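Local coordinates for protein polyphenol oxidase, chloroplastic (Malus domestica, PDB 6ELV) that oxidises mono- and o-diphenols to o-diquinones as a catechol oxidase, of which this is the C-terminal domain, at residues H92-K95 against H96-K99. Residues are numbered along the deposited sequence; the frame is centred on the assembly and turned at random. Where two conformers were deposited one is given.
Sequences HSHK and HKKK
Between His-94 and Lys-97 the chain folds back on itself in a four-residue beta-turn, their CA atoms 5.4 Å apart, with Lys-95 and His-96 at its corners. A water closes the mouth of this turn, accepting from His-94 N and donating to Lys-97 O. His-96 N donates to His-94 ND1, at 2.9 Å and nearly straight (169°), close to the ring plane. The His-94 ring can meet this amide because its CG lies anti to the backbone N. The turn, with a side chain capping a main-chain N-H two residues on, forms the exposed tip of the loop joining strands 82-89 and 99-107, which belong to different sheets; behind it, Arg-58 touches both His-94 and Lys-97. The CE1 edge of His-94 points at the centre of the His-96 face in a T-shaped pair, centroids 4.7 Å apart, while Lys-97 CB makes a CH-pi contact over one His-94 face, 3.8 Å from the centroid. Lys-97 then runs on extended, bringing CD to 3.6 Å from His-94 NE2. Lys-95, bent at its last torsion (chi4 65°), donates from NZ to His-96 ND1 at 2.9 Å, at the ring edge, which would favour an unprotonated ND1.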
ATOM      1  N   HIS A  92      -3.933  21.437   8.412  1.00 10.43           N
ATOM      2  CA  HIS A  92      -3.705  22.764   7.868  1.00  9.11           C
ATOM      3  C   HIS A  92      -4.973  23.219   7.175  1.00  8.10           C
ATOM      4  O   HIS A  92      -5.919  22.443   6.983  1.00  9.43           O
ATOM      5  CB  HIS A  92      -2.524  22.762   6.885  1.00  9.11           C
ATOM      6  CG  HIS A  92      -2.733  21.893   5.680  1.00  9.03           C
ATOM      7  ND1 HIS A  92      -2.522  20.531   5.704  1.00 10.60           N
ATOM      8  CD2 HIS A  92      -3.137  22.186   4.420  1.00  8.98           C
ATOM      9  CE1 HIS A  92      -2.784  20.028   4.511  1.00 10.50           C
ATOM     10  NE2 HIS A  92      -3.151  21.008   3.706  1.00  9.77           N
ATOM     11  N   SER A  93      -4.981  24.494   6.797  1.00  8.59           N
ATOM     12  CA  SER A  93      -6.038  24.985   5.936  0.50  9.71           C
ATOM     13  C   SER A  93      -5.459  25.391   4.592  1.00  8.27           C
ATOM     14  O   SER A  93      -4.254  25.600   4.435  1.00  8.64           O
ATOM     15  CB  SER A  93      -6.825  26.132   6.572  0.50 12.29           C
ATOM     16  OG  SER A  93      -6.009  27.258   6.723  0.50 13.17           O
ATOM     17  N   HIS A  94      -6.345  25.436   3.610  1.00  9.06           N
ATOM     18  CA  HIS A  94      -5.994  25.769   2.242  1.00  8.93           C
ATOM     19  C   HIS A  94      -7.009  26.778   1.737  1.00  9.50           C
ATOM     20  O   HIS A  94      -8.209  26.631   1.979  1.00 11.52           O
ATOM     21  CB  HIS A  94      -6.030  24.484   1.425  1.00  8.74           C
ATOM     22  CG  HIS A  94      -5.684  24.618  -0.024  1.00  8.89           C
ATOM     23  ND1 HIS A  94      -6.439  25.339  -0.927  1.00  8.89           N
ATOM     24  CD2 HIS A  94      -4.706  24.015  -0.740  1.00  9.35           C
ATOM     25  CE1 HIS A  94      -5.910  25.189  -2.134  1.00  9.19           C
ATOM     26  NE2 HIS A  94      -4.862  24.389  -2.048  1.00  9.57           N
ATOM     27  N   LYS A  95      -6.504  27.789   1.021  1.00  9.03           N
ATOM     28  CA  LYS A  95      -7.280  28.945   0.579  1.00 10.82           C
ATOM     29  C   LYS A  95      -8.487  28.591  -0.283  1.00 10.22           C
ATOM     30  O   LYS A  95      -9.407  29.413  -0.385  1.00 12.36           O
ATOM     31  CB  LYS A  95      -6.360  29.910  -0.197  1.00 12.72           C
ATOM     32  CG  LYS A  95      -5.764  29.236  -1.454  1.00 13.98           C
ATOM     33  CD  LYS A  95      -4.566  29.948  -2.028  1.00 17.06           C
ATOM     34  CE  LYS A  95      -4.258  29.376  -3.383  1.00 17.24           C
ATOM     35  NZ  LYS A  95      -5.376  29.669  -4.319  1.00 19.05           N
ATOM     36  N   HIS A  96      -8.499  27.429  -0.949  1.00  8.98           N
ATOM     37  CA  HIS A  96      -9.662  27.093  -1.762  1.00  9.60           C
ATOM     38  C   HIS A  96     -10.042  25.617  -1.759  1.00 10.40           C
ATOM     39  O   HIS A  96     -10.903  25.215  -2.555  1.00 14.53           O
ATOM     40  CB  HIS A  96      -9.578  27.652  -3.193  1.00 10.45           C
ATOM     41  CG  HIS A  96      -8.586  26.972  -4.091  1.00 11.32           C
ATOM     42  ND1 HIS A  96      -7.343  27.506  -4.372  1.00 13.93           N
ATOM     43  CD2 HIS A  96      -8.688  25.851  -4.842  1.00 14.32           C
ATOM     44  CE1 HIS A  96      -6.715  26.730  -5.234  1.00 15.45           C
ATOM     45  NE2 HIS A  96      -7.508  25.717  -5.536  1.00 14.77           N
ATOM     46  N   LYS A  97      -9.456  24.798  -0.892  1.00  9.14           N
ATOM     47  CA  LYS A  97      -9.772  23.380  -0.823  1.00  9.43           C
ATOM     48  C   LYS A  97      -9.992  22.969   0.622  1.00  9.38           C
ATOM     49  O   LYS A  97      -9.160  23.252   1.485  1.00 11.41           O
ATOM     50  CB  LYS A  97      -8.631  22.532  -1.376  1.00 10.09           C
ATOM     51  CG  LYS A  97      -8.409  22.638  -2.866  1.00 10.51           C
ATOM     52  CD  LYS A  97      -7.175  21.856  -3.264  1.00 11.04           C
ATOM     53  CE  LYS A  97      -6.959  21.862  -4.765  1.00 11.53           C
ATOM     54  NZ  LYS A  97      -5.670  21.215  -5.107  1.00 12.49           N
ATOM     55  N   LYS A  98     -11.086  22.249   0.865  1.00  8.96           N
ATOM     56  CA  LYS A  98     -11.286  21.605   2.153  1.00  9.50           C
ATOM     57  C   LYS A  98     -10.475  20.318   2.261  1.00  8.63           C
ATOM     58  O   LYS A  98     -10.014  19.957   3.352  1.00  9.68           O
ATOM     59  CB  LYS A  98     -12.769  21.279   2.319  1.00 11.27           C
ATOM     60  CG  LYS A  98     -13.126  20.620   3.630  1.00 13.90           C
ATOM     61  CD  LYS A  98     -14.608  20.308   3.727  1.00 18.05           C
ATOM     62  CE  LYS A  98     -14.961  19.002   3.045  1.00 21.33           C
ATOM     63  NZ  LYS A  98     -16.364  18.584   3.350  1.00 23.05           N
ATOM     64  N   LYS A  99     -10.321  19.600   1.157  1.00  9.42           N
ATOM     65  CA  LYS A  99      -9.776  18.254   1.171  1.00  9.76           C
ATOM     66  C   LYS A  99      -8.458  18.226   0.406  1.00  9.52           C
ATOM     67  O   LYS A  99      -8.139  19.124  -0.385  1.00  9.51           O
ATOM     68  CB  LYS A  99     -10.754  17.293   0.506  1.00 10.79           C
ATOM     69  CG  LYS A  99     -12.090  17.222   1.231  1.00 13.10           C
ATOM     70  CD  LYS A  99     -12.819  15.965   0.869  1.00 17.22           C
ATOM     71  CE  LYS A  99     -13.200  16.063  -0.591  1.00 23.50           C
ATOM     72  NZ  LYS A  99     -13.936  14.891  -1.121  1.00 27.45           N
TER
HETATM   73  O   HOH W   1      -9.022  24.375   4.071  1.00 12.04           O